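Local structure of berberine bridge enzyme-like protein (Arabidopsis thaliana, 5D79) at residues Tyr455-Met458 against Thr459-Ser463; Gly468-Val471 against Asn472-Asp475; Thr487-Glu490 against Glu491-Trp495; Phe520-Glu523 against Gln524-Pro527. The protein is an FAD-dependent oxidoreductase of the berberine bridge enzyme-like family and takes part in the plant's adaptation to salt stress. All coordinates share one frame; numbering follows the deposited sequence.

Contact 1 (Tyr455-Met458 against Thr459-Ser463); sequences YEFM and TPYVS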
loop_
_atom_site.group_PDB
_atom_site.type_symbol
_atom_site.label_atom_id
_atom_site.label_comp_id
_atom_site.label_asym_id
_atom_site.label_seq_id
_atom_site.Cartn_x
_atom_site.Cartn_y
_atom_site.Cartn_z
ATOM N N TYR A 455 8.414 5.754 16.992
ATOM C CA TYR A 455 8.178 6.831 16.039
ATOM C C TYR A 455 8.549 8.176 16.647
ATOM O O TYR A 455 9.258 8.986 16.029
ATOM C CB TYR A 455 6.716 6.820 15.609
ATOM C CG TYR A 455 6.271 7.910 14.645
ATOM C CD1 TYR A 455 5.792 9.136 15.112
ATOM C CD2 TYR A 455 6.258 7.686 13.273
ATOM C CE1 TYR A 455 5.349 10.118 14.235
ATOM C CE2 TYR A 455 5.812 8.667 12.390
ATOM C CZ TYR A 455 5.358 9.873 12.880
ATOM O OH TYR A 455 4.918 10.830 12.006
ATOM N N GLU A 456 8.069 8.414 17.865
ATOM C CA GLU A 456 8.439 9.625 18.587
ATOM C C GLU A 456 9.966 9.701 18.741
ATOM O O GLU A 456 10.561 10.764 18.558
ATOM C CB GLU A 456 7.753 9.688 19.958
ATOM C CG GLU A 456 6.245 9.878 19.899
ATOM C CD GLU A 456 5.828 11.077 19.074
ATOM O OE1 GLU A 456 6.309 12.189 19.364
ATOM O OE2 GLU A 456 5.025 10.910 18.130
ATOM N N PHE A 457 10.592 8.570 19.050
ATOM C CA PHE A 457 12.025 8.565 19.225
ATOM C C PHE A 457 12.727 9.006 17.948
ATOM O O PHE A 457 13.736 9.711 18.002
ATOM C CB PHE A 457 12.556 7.193 19.639
ATOM C CG PHE A 457 14.053 7.104 19.543
ATOM C CD1 PHE A 457 14.857 7.769 20.463
ATOM C CD2 PHE A 457 14.659 6.424 18.499
ATOM C CE1 PHE A 457 16.238 7.734 20.364
ATOM C CE2 PHE A 457 16.043 6.389 18.395
ATOM C CZ PHE A 457 16.833 7.048 19.331
ATOM N N MET A 458 12.186 8.602 16.803
ATOM C CA MET A 458 12.855 8.821 15.517
ATOM C C MET A 458 12.721 10.247 14.981
ATOM O O MET A 458 13.348 10.579 13.982
ATOM C CB MET A 458 12.319 7.835 14.474
ATOM C CG MET A 458 12.791 6.413 14.664
ATOM S SD MET A 458 14.547 6.236 14.297
ATOM C CE MET A 458 14.558 6.589 12.544
ATOM N N THR A 459 11.912 11.075 15.642
ATOM C CA THR A 459 11.623 12.440 15.188
ATOM C C THR A 459 12.860 13.246 14.727
ATOM O O THR A 459 12.885 13.726 13.594
ATOM C CB THR A 459 10.890 13.237 16.289
ATOM O OG1 THR A 459 9.692 12.549 16.675
ATOM C CG2 THR A 459 10.547 14.642 15.799
ATOM N N PRO A 460 13.904 13.377 15.572
ATOM C CA PRO A 460 15.009 14.229 15.128
ATOM C C PRO A 460 15.805 13.712 13.934
ATOM O O PRO A 460 16.656 14.438 13.456
ATOM C CB PRO A 460 15.916 14.267 16.357
ATOM C CG PRO A 460 15.691 12.970 17.006
ATOM C CD PRO A 460 14.222 12.734 16.862
ATOM N N TYR A 461 15.545 12.493 13.474
ATOM C CA TYR A 461 16.410 11.844 12.495
ATOM C C TYR A 461 15.766 11.691 11.116
ATOM O O TYR A 461 16.438 11.340 10.144
ATOM C CB TYR A 461 16.830 10.469 13.012
ATOM C CG TYR A 461 17.362 10.461 14.428
ATOM C CD1 TYR A 461 18.521 11.150 14.750
ATOM C CD2 TYR A 461 16.717 9.740 15.441
ATOM C CE1 TYR A 461 19.024 11.144 16.038
ATOM C CE2 TYR A 461 17.220 9.726 16.744
ATOM C CZ TYR A 461 18.377 10.435 17.028
ATOM O OH TYR A 461 18.913 10.451 18.294
ATOM N N VAL A 462 14.465 11.943 11.041
ATOM C CA VAL A 462 13.739 11.796 9.786
ATOM C C VAL A 462 13.308 13.155 9.212
ATOM O O VAL A 462 13.627 14.211 9.784
ATOM C CB VAL A 462 12.507 10.880 9.958
ATOM C CG1 VAL A 462 12.951 9.501 10.456
ATOM C CG2 VAL A 462 11.487 11.509 10.905
ATOM N N SER A 463 12.613 13.125 8.069
ATOM C CA SER A 463 12.214 14.348 7.368
ATOM C C SER A 463 11.361 15.207 8.285
ATOM O O SER A 463 10.689 14.695 9.185
ATOM C CB SER A 463 11.460 14.028 6.070
ATOM O OG SER A 463 10.164 13.511 6.325
#
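Glu456 O is gripped twice by Thr459: OG1 donates to it at 2.7 Å and the backbone N of Thr459 at 3.2 Å. Both donors come from the same face of the carbonyl plane, the hydroxyl tilted 29° from it and the amide standing well above it. The threonine can do this because its OG1 lies beside its own backbone N (chi1 -57°), and the same hydroxyl oxygen is also bonded to Arg467. Two residues on, Met458 O takes the N-H of Tyr461 at 3.0 Å, and that of Val462 more weakly. Side chains follow the turning backbone. Phe457 and Tyr461 meet at an oblique slant, ring planes 56° apart, with Phe457 CZ 3.7 Å from Tyr461 CE2; Pro460 CG sits over the centre of the tyrosine ring, 3.5 Å above its plane. Met458, its chain bent at chi2 and chi3, brings CE to within 3.9 Å of Val462 CG1, the two chains crossing at about a right angle. Phe457 and Met458 also rest on helix 378-388. The whole illustrates a familiar way of ending a helix: helix 441-458 gives way to the 3-10 segment 459-461, with a threonine hydroxyl bonding back to a carbonyl of the preceding turn.

Contact 2 (Gly468-Val471 against Asn472-Asp475); sequences GAYV and NFKD. With FAD (flavin-adenine dinucleotide), chain E.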
loop_
_atom_site.group_PDB
_atom_site.type_symbol
_atom_site.label_atom_id
_atom_site.label_comp_id
_atom_site.label_asym_id
_atom_site.label_seq_id
_atom_site.Cartn_x
_atom_site.Cartn_y
_atom_site.Cartn_z
ATOM N N GLY A 468 7.397 13.656 6.346
ATOM C CA GLY A 468 6.787 12.855 5.296
ATOM C C GLY A 468 6.156 11.541 5.739
ATOM O O GLY A 468 6.663 10.857 6.622
ATOM N N ALA A 469 5.042 11.196 5.095
ATOM C CA ALA A 469 4.311 9.956 5.353
ATOM C C ALA A 469 3.790 9.324 4.045
ATOM O O ALA A 469 3.426 10.027 3.094
ATOM C CB ALA A 469 3.144 10.226 6.324
ATOM N N TYR A 470 3.752 7.994 4.006
ATOM C CA TYR A 470 3.235 7.250 2.852
ATOM C C TYR A 470 1.714 6.962 2.969
ATOM O O TYR A 470 1.272 6.275 3.899
ATOM C CB TYR A 470 4.030 5.944 2.705
ATOM C CG TYR A 470 3.683 5.076 1.508
ATOM C CD1 TYR A 470 3.250 5.628 0.297
ATOM C CD2 TYR A 470 3.797 3.689 1.593
ATOM C CE1 TYR A 470 2.941 4.807 -0.787
ATOM C CE2 TYR A 470 3.480 2.881 0.530
ATOM C CZ TYR A 470 3.066 3.442 -0.653
ATOM O OH TYR A 470 2.761 2.605 -1.688
ATOM N N VAL A 471 0.929 7.471 2.014
ATOM C CA VAL A 471 -0.540 7.443 2.102
ATOM C C VAL A 471 -1.107 6.027 2.048
ATOM O O VAL A 471 -2.224 5.787 2.517
ATOM C CB VAL A 471 -1.214 8.316 0.988
ATOM C CG1 VAL A 471 -1.335 7.569 -0.351
ATOM C CG2 VAL A 471 -2.585 8.799 1.449
ATOM N N ASN A 472 -0.336 5.091 1.504
ATOM C CA ASN A 472 -0.736 3.686 1.521
ATOM C C ASN A 472 -0.565 3.070 2.911
ATOM O O ASN A 472 -1.094 1.999 3.188
ATOM C CB ASN A 472 0.043 2.878 0.477
ATOM C CG ASN A 472 -0.697 2.768 -0.848
ATOM O OD1 ASN A 472 -1.908 2.964 -0.914
ATOM N ND2 ASN A 472 0.026 2.443 -1.902
ATOM N N PHE A 473 0.168 3.749 3.787
ATOM C CA PHE A 473 0.174 3.386 5.207
ATOM C C PHE A 473 -0.672 4.411 5.984
ATOM O O PHE A 473 -0.128 5.223 6.728
ATOM C CB PHE A 473 1.608 3.329 5.778
ATOM C CG PHE A 473 2.506 2.288 5.129
ATOM C CD1 PHE A 473 1.994 1.082 4.661
ATOM C CD2 PHE A 473 3.874 2.522 4.988
ATOM C CE1 PHE A 473 2.830 0.124 4.064
ATOM C CE2 PHE A 473 4.711 1.579 4.387
ATOM C CZ PHE A 473 4.188 0.379 3.927
ATOM N N LYS A 474 -1.990 4.390 5.796
ATOM C CA LYS A 474 -2.871 5.380 6.428
ATOM C C LYS A 474 -2.730 5.407 7.958
ATOM O O LYS A 474 -2.728 4.362 8.615
ATOM C CB LYS A 474 -4.340 5.131 6.051
ATOM C CG LYS A 474 -4.895 6.063 4.978
ATOM C CD LYS A 474 -6.410 5.963 4.919
ATOM C CE LYS A 474 -6.945 6.149 3.498
ATOM N NZ LYS A 474 -8.383 5.739 3.401
ATOM N N ASP A 475 -2.610 6.614 8.511
ATOM C CA ASP A 475 -2.389 6.795 9.939
ATOM C C ASP A 475 -3.225 7.970 10.483
ATOM O O ASP A 475 -2.902 9.143 10.287
ATOM C CB ASP A 475 -0.889 6.996 10.203
ATOM C CG ASP A 475 -0.542 7.021 11.687
ATOM O OD1 ASP A 475 -1.394 6.655 12.541
ATOM O OD2 ASP A 475 0.608 7.413 11.988
HETATM P PA FAD E . -8.594 -1.259 0.549
HETATM O O1A FAD E . -8.887 -1.192 2.026
HETATM O O2A FAD E . -9.623 -2.056 -0.219
HETATM O O5B FAD E . -8.433 0.237 -0.039
HETATM C C5B FAD E . -7.646 1.212 0.632
HETATM C C4B FAD E . -8.050 2.648 0.274
HETATM O O4B FAD E . -8.169 2.764 -1.133
HETATM C C3B FAD E . -9.398 3.012 0.880
HETATM O O3B FAD E . -9.431 4.367 1.275
HETATM C C2B FAD E . -10.364 2.749 -0.262
HETATM O O2B FAD E . -11.529 3.551 -0.183
HETATM C C1B FAD E . -9.514 3.021 -1.499
HETATM N N9A FAD E . -9.890 2.227 -2.689
HETATM C C8A FAD E . -9.797 0.868 -2.887
HETATM N N7A FAD E . -10.239 0.585 -4.139
HETATM C C5A FAD E . -10.611 1.739 -4.744
HETATM C C6A FAD E . -11.130 2.038 -6.004
HETATM N N6A FAD E . -11.128 1.132 -6.974
HETATM N N1A FAD E . -11.413 3.349 -6.333
HETATM C C2A FAD E . -11.177 4.357 -5.424
HETATM N N3A FAD E . -10.668 4.053 -4.177
HETATM C C4A FAD E . -10.388 2.772 -3.841
HETATM N N1 FAD E . 1.964 -0.999 0.391
HETATM C C2 FAD E . 3.158 -0.809 -0.286
HETATM O O2 FAD E . 3.225 -0.010 -1.227
HETATM N N3 FAD E . 4.277 -1.543 0.089
HETATM C C4 FAD E . 4.223 -2.456 1.130
HETATM O O4 FAD E . 5.201 -3.169 1.358
HETATM C C4X FAD E . 3.013 -2.659 1.794
HETATM N N5 FAD E . 2.881 -3.656 2.748
HETATM C C5X FAD E . 1.614 -4.041 3.163
HETATM C C6 FAD E . 1.420 -5.193 3.922
HETATM C C7 FAD E . 0.139 -5.563 4.339
HETATM C C7M FAD E . -0.056 -6.798 5.166
HETATM C C8 FAD E . -0.967 -4.802 3.955
HETATM C C8M FAD E . -2.352 -5.162 4.409
HETATM C C9 FAD E . -0.774 -3.651 3.200
HETATM C C9A FAD E . 0.515 -3.240 2.846
HETATM N N10 FAD E . 0.717 -2.075 2.122
HETATM C C10 FAD E . 1.880 -1.942 1.391
HETATM C "C1'" FAD E . -0.343 -1.017 2.072
HETATM C "C2'" FAD E . -1.316 -1.185 0.920
HETATM O "O2'" FAD E . -0.631 -0.974 -0.296
HETATM C "C3'" FAD E . -2.436 -0.170 1.113
HETATM O "O3'" FAD E . -3.152 -0.515 2.279
HETATM C "C4'" FAD E . -3.417 -0.177 -0.034
HETATM O "O4'" FAD E . -4.084 1.056 -0.095
HETATM C "C5'" FAD E . -4.474 -1.229 0.218
HETATM O "O5'" FAD E . -5.169 -1.468 -0.984
HETATM P P FAD E . -6.406 -2.487 -0.931
HETATM O O1P FAD E . -7.197 -2.398 -2.209
HETATM O O2P FAD E . -5.933 -3.897 -0.679
HETATM O O3P FAD E . -7.138 -1.933 0.396
HETATM O O HOH W 1 -4.198 4.995 0.632
#
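Part of the FAD pocket is built here on a type I beta turn, Tyr470 to Phe473, closed by Phe473 N donating to Tyr470 O at 2.8 Å. The turn and the residue after it offer four side chains, those of Tyr470, Asn472, Phe473 and Lys474, to different parts of the cofactor. Tyr470 OH donates to the flavin O2 at 2.7 Å and accepts from Asn472 ND2, also at 2.7 Å; that N-H bond is nearly straight at 161°, with the hydroxyl close to the amide plane. Asn472 arrives over one face of the tyrosine, its CB 3.6 Å from the ring centroid in a CH-pi contact, while its OD1 accepts from the ribityl O4' of FAD at 3.0 Å. With CG turned opposite the backbone N (chi1 -177°), Tyr470 presents its edge to the face of Phe473 in a T-shaped pair, planes 82° apart. Phe473 CE1 in turn lies 3.5 Å from C10 of the flavin. Farther along the cofactor, Lys474 NZ bonds the ribose O3B at 2.7 Å. A phenylalanine in place of Tyr470 would probably keep the ring packing but leave flavin O2 without this donor and Asn472 ND2 without this acceptor. Behind the turn, Ala469 and Val471 pack on helix 488-500, whereas Phe473 leans on strands 363-372 and 425-434.

Contact 3 (Thr487-Glu490 against Glu491-Trp495); sequences TKYE and EGKSW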
loop_
_atom_site.group_PDB
_atom_site.type_symbol
_atom_site.label_atom_id
_atom_site.label_comp_id
_atom_site.label_asym_id
_atom_site.label_seq_id
_atom_site.Cartn_x
_atom_site.Cartn_y
_atom_site.Cartn_z
ATOM N N THR A 487 -12.749 25.426 8.115
ATOM C CA THR A 487 -13.023 24.740 6.865
ATOM C C THR A 487 -12.268 23.428 6.789
ATOM O O THR A 487 -11.296 23.214 7.512
ATOM C CB THR A 487 -12.641 25.606 5.651
ATOM O OG1 THR A 487 -11.309 26.111 5.828
ATOM C CG2 THR A 487 -13.625 26.769 5.493
ATOM N N LYS A 488 -12.719 22.550 5.911
ATOM C CA LYS A 488 -12.021 21.298 5.729
ATOM C C LYS A 488 -10.647 21.549 5.132
ATOM O O LYS A 488 -9.707 20.836 5.454
ATOM C CB LYS A 488 -12.829 20.350 4.857
ATOM C CG LYS A 488 -14.102 19.898 5.524
ATOM C CD LYS A 488 -14.770 18.780 4.745
ATOM C CE LYS A 488 -13.880 17.552 4.635
ATOM N NZ LYS A 488 -14.609 16.416 4.004
ATOM N N TYR A 489 -10.518 22.572 4.295
ATOM C CA TYR A 489 -9.226 22.851 3.672
ATOM C C TYR A 489 -8.123 23.083 4.700
ATOM O O TYR A 489 -7.021 22.555 4.561
ATOM C CB TYR A 489 -9.298 24.069 2.734
ATOM C CG TYR A 489 -7.923 24.538 2.279
ATOM C CD1 TYR A 489 -7.282 23.937 1.205
ATOM C CD2 TYR A 489 -7.258 25.568 2.945
ATOM C CE1 TYR A 489 -6.017 24.356 0.798
ATOM C CE2 TYR A 489 -5.993 25.990 2.551
ATOM C CZ TYR A 489 -5.381 25.380 1.478
ATOM O OH TYR A 489 -4.131 25.792 1.090
ATOM N N GLU A 490 -8.404 23.890 5.717
ATOM C CA GLU A 490 -7.376 24.231 6.690
ATOM C C GLU A 490 -7.087 23.043 7.607
ATOM O O GLU A 490 -5.953 22.850 8.048
ATOM C CB GLU A 490 -7.778 25.467 7.509
ATOM C CG GLU A 490 -7.949 26.761 6.686
ATOM C CD GLU A 490 -6.631 27.375 6.176
ATOM O OE1 GLU A 490 -5.543 26.815 6.453
ATOM O OE2 GLU A 490 -6.690 28.430 5.496
ATOM N N GLU A 491 -8.100 22.227 7.872
ATOM C CA GLU A 491 -7.903 21.077 8.746
ATOM C C GLU A 491 -7.201 19.941 8.001
ATOM O O GLU A 491 -6.332 19.267 8.546
ATOM C CB GLU A 491 -9.244 20.599 9.318
ATOM C CG GLU A 491 -9.109 19.848 10.637
ATOM C CD GLU A 491 -10.443 19.413 11.207
ATOM O OE1 GLU A 491 -11.471 19.566 10.516
ATOM O OE2 GLU A 491 -10.460 18.913 12.350
ATOM N N GLY A 492 -7.585 19.739 6.748
ATOM C CA GLY A 492 -7.027 18.670 5.941
ATOM C C GLY A 492 -5.621 18.950 5.447
ATOM O O GLY A 492 -4.885 18.032 5.087
ATOM N N LYS A 493 -5.252 20.225 5.444
ATOM C CA LYS A 493 -3.905 20.663 5.082
ATOM C C LYS A 493 -2.855 20.078 6.016
ATOM O O LYS A 493 -1.715 19.831 5.611
ATOM C CB LYS A 493 -3.826 22.188 5.102
ATOM C CG LYS A 493 -2.686 22.753 4.289
ATOM C CD LYS A 493 -2.786 24.263 4.187
ATOM C CE LYS A 493 -1.627 24.825 3.389
ATOM N NZ LYS A 493 -1.670 26.316 3.336
ATOM N N SER A 494 -3.259 19.842 7.259
ATOM C CA SER A 494 -2.382 19.330 8.317
ATOM C C SER A 494 -1.662 18.031 7.964
ATOM O O SER A 494 -0.435 17.983 7.987
ATOM C CB SER A 494 -3.190 19.125 9.603
ATOM O OG SER A 494 -2.363 18.648 10.642
ATOM N N TRP A 495 -2.423 16.981 7.657
ATOM C CA TRP A 495 -1.832 15.702 7.246
ATOM C C TRP A 495 -1.581 15.664 5.734
ATOM O O TRP A 495 -0.710 14.938 5.264
ATOM C CB TRP A 495 -2.721 14.520 7.671
ATOM C CG TRP A 495 -4.121 14.596 7.149
ATOM C CD1 TRP A 495 -4.572 14.134 5.947
ATOM C CD2 TRP A 495 -5.254 15.172 7.810
ATOM N NE1 TRP A 495 -5.915 14.395 5.817
ATOM C CE2 TRP A 495 -6.357 15.026 6.950
ATOM C CE3 TRP A 495 -5.441 15.794 9.047
ATOM C CZ2 TRP A 495 -7.624 15.486 7.280
ATOM C CZ3 TRP A 495 -6.699 16.241 9.377
ATOM C CH2 TRP A 495 -7.776 16.087 8.499
#
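The backbone makes the first turns of helix 488-500, with Thr487 at the N-cap position and successive i to i+4 bonds: Gly492 N to Lys488 O is short at 2.7 Å, while Glu491 N to Thr487 O and Lys493 N to Tyr489 O are weak. Farther on the helix is kinked: the regular i to i+4 bonds lapse at Ser494 and Trp495, Ser494 N making just a weak bond to Glu491 O. Tyr489 and Lys493, one turn apart, run side by side in the same direction. The lysine is fully extended, its CG opposite the backbone N (chi1 -159°), which carries CD to 3.9 Å from Tyr489 CZ and NZ to a weak 3.4 Å bond with Tyr489 OH. The stronger partner of that hydroxyl is Glu505 on helix 504-514. Were Tyr489 an alanine, Glu505 would probably lose this hydroxyl and a gap would open beside the aliphatic part of Lys493. Glu491 points elsewhere: its extended chain takes OE2 to the backbone N-H groups of Leu482, Gly483 and Lys484, three donors on one carboxylate oxygen. Together these features are those of a helix N-terminus, with an aromatic residue and a lysine paired at i, i+4 along one flank.

Contact 4 (Phe520-Glu523 against Gln524-Pro527); sequences FCDE and QSIP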
loop_
_atom_site.group_PDB
_atom_site.type_symbol
_atom_site.label_atom_id
_atom_site.label_comp_id
_atom_site.label_asym_id
_atom_site.label_seq_id
_atom_site.Cartn_x
_atom_site.Cartn_y
_atom_site.Cartn_z
ATOM N N PHE A 520 -17.031 12.028 -2.484
ATOM C CA PHE A 520 -16.037 11.044 -2.082
ATOM C C PHE A 520 -15.152 11.585 -0.965
ATOM O O PHE A 520 -14.178 12.289 -1.222
ATOM C CB PHE A 520 -15.215 10.618 -3.294
ATOM C CG PHE A 520 -16.033 9.935 -4.347
ATOM C CD1 PHE A 520 -16.375 8.601 -4.215
ATOM C CD2 PHE A 520 -16.490 10.633 -5.451
ATOM C CE1 PHE A 520 -17.137 7.972 -5.171
ATOM C CE2 PHE A 520 -17.264 10.008 -6.410
ATOM C CZ PHE A 520 -17.585 8.678 -6.270
ATOM N N CYS A 521 -15.512 11.257 0.276
ATOM C CA CYS A 521 -14.796 11.745 1.447
ATOM C C CYS A 521 -14.684 10.674 2.532
ATOM O O CYS A 521 -15.607 9.894 2.741
ATOM C CB CYS A 521 -15.480 13.002 2.019
ATOM S SG CYS A 521 -17.060 12.748 2.926
ATOM N N ASP A 522 -13.533 10.632 3.199
ATOM C CA ASP A 522 -13.367 9.850 4.425
ATOM C C ASP A 522 -12.732 10.737 5.493
ATOM O O ASP A 522 -12.755 11.969 5.383
ATOM C CB ASP A 522 -12.535 8.572 4.193
ATOM C CG ASP A 522 -11.258 8.810 3.401
ATOM O OD1 ASP A 522 -10.595 9.842 3.572
ATOM O OD2 ASP A 522 -10.893 7.931 2.605
ATOM N N GLU A 523 -12.150 10.120 6.514
ATOM C CA GLU A 523 -11.612 10.870 7.646
ATOM C C GLU A 523 -10.296 11.633 7.362
ATOM O O GLU A 523 -9.872 12.464 8.173
ATOM C CB GLU A 523 -11.423 9.916 8.827
ATOM C CG GLU A 523 -12.732 9.432 9.479
ATOM C CD GLU A 523 -13.509 8.418 8.640
ATOM O OE1 GLU A 523 -12.906 7.791 7.739
ATOM O OE2 GLU A 523 -14.724 8.251 8.890
ATOM N N GLN A 524 -9.664 11.356 6.219
ATOM C CA GLN A 524 -8.420 12.021 5.820
ATOM C C GLN A 524 -8.412 12.464 4.338
ATOM O O GLN A 524 -7.357 12.778 3.771
ATOM C CB GLN A 524 -7.222 11.100 6.079
ATOM C CG GLN A 524 -6.650 11.160 7.482
ATOM C CD GLN A 524 -5.322 10.420 7.605
ATOM O OE1 GLN A 524 -4.987 9.578 6.766
ATOM N NE2 GLN A 524 -4.552 10.738 8.646
ATOM N N SER A 525 -9.581 12.497 3.710
ATOM C CA SER A 525 -9.651 12.789 2.279
ATOM C C SER A 525 -9.180 14.216 1.942
ATOM O O SER A 525 -9.139 15.104 2.807
ATOM C CB SER A 525 -11.079 12.557 1.759
ATOM O OG SER A 525 -12.010 13.389 2.423
ATOM N N ILE A 526 -8.803 14.410 0.679
ATOM C CA ILE A 526 -8.369 15.705 0.174
ATOM C C ILE A 526 -9.544 16.669 0.227
ATOM O O ILE A 526 -10.633 16.330 -0.247
ATOM C CB ILE A 526 -7.840 15.588 -1.276
ATOM C CG1 ILE A 526 -6.648 14.621 -1.357
ATOM C CG2 ILE A 526 -7.489 16.955 -1.854
ATOM C CD1 ILE A 526 -5.412 15.077 -0.606
ATOM N N PRO A 527 -9.341 17.870 0.814
ATOM C CA PRO A 527 -10.433 18.841 0.949
ATOM C C PRO A 527 -10.660 19.698 -0.297
ATOM O O PRO A 527 -9.792 19.832 -1.168
ATOM C CB PRO A 527 -9.964 19.713 2.112
ATOM C CG PRO A 527 -8.482 19.754 1.926
ATOM C CD PRO A 527 -8.112 18.351 1.472
#
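Two hydrogen bonds cross between Asp522-Glu523 and Gln524-Ser525, and both involve Asp522. Its OD1 accepts the backbone N-H of Gln524 at 3.2 Å, on the anti side of the carboxylate and 33° out of its plane. Asp522 N, for its part, donates weakly to Ser525 OG, also at 3.2 Å. The torsions explain the pairing: Asp522 CG lies between the backbone N and the carbonyl carbon (chi1 47°), which folds the carboxylate back over the turn, and Ser525 OG adopts the equivalent position on the other limb. Close packing accompanies the bonds. Ser525 CB sits 3.3 Å from Asp522 OD1, and Ser525 OG comes within 3.5 Å of Cys521 CB, so the serine lies against both Cys521 and Asp522. The remaining polar ends are met by other parts of the chain: Asp522 OD2 by Ser234 OG, Glu523 OE2 by Tyr121 N and in a salt bridge by Arg105. Gln524 reaches Tyr499 OH with OE1 and Gly479 O with NE2, its buried amide thus met at both ends. The bond from OD1 to the N-H two residues on defines an Asx turn, set in a buried loop after helix 504-514 and about 4 Å from the FAD at the aspartate side chain.

Contact 2 touches the FAD and contact 4 comes within about 4 Å of it at the Asp522 side chain, while contact 3 lies farther out, the Lys488 side chain about 13 Å away. Contact 1, its centre about 15 Å from that of contact 2, touches it where Ser463 OG lies 2.8 Å from Gly468 N, two residues before the pocket residue Tyr470. Contacts 2 and 4 are tied by Asp475 O to Gln524 NE2 at 2.8 Å and by a salt bridge from Lys474 NZ to Asp522 OD2 at 3.4 Å, so a second-shell carboxylate holds the ribose-binding lysine. Trp495 NE1 and Gln524 O, 3.0 Å apart, join contacts 3 and 4. Helix 488-500 thus backs the FAD-binding loop both directly and through contact 4.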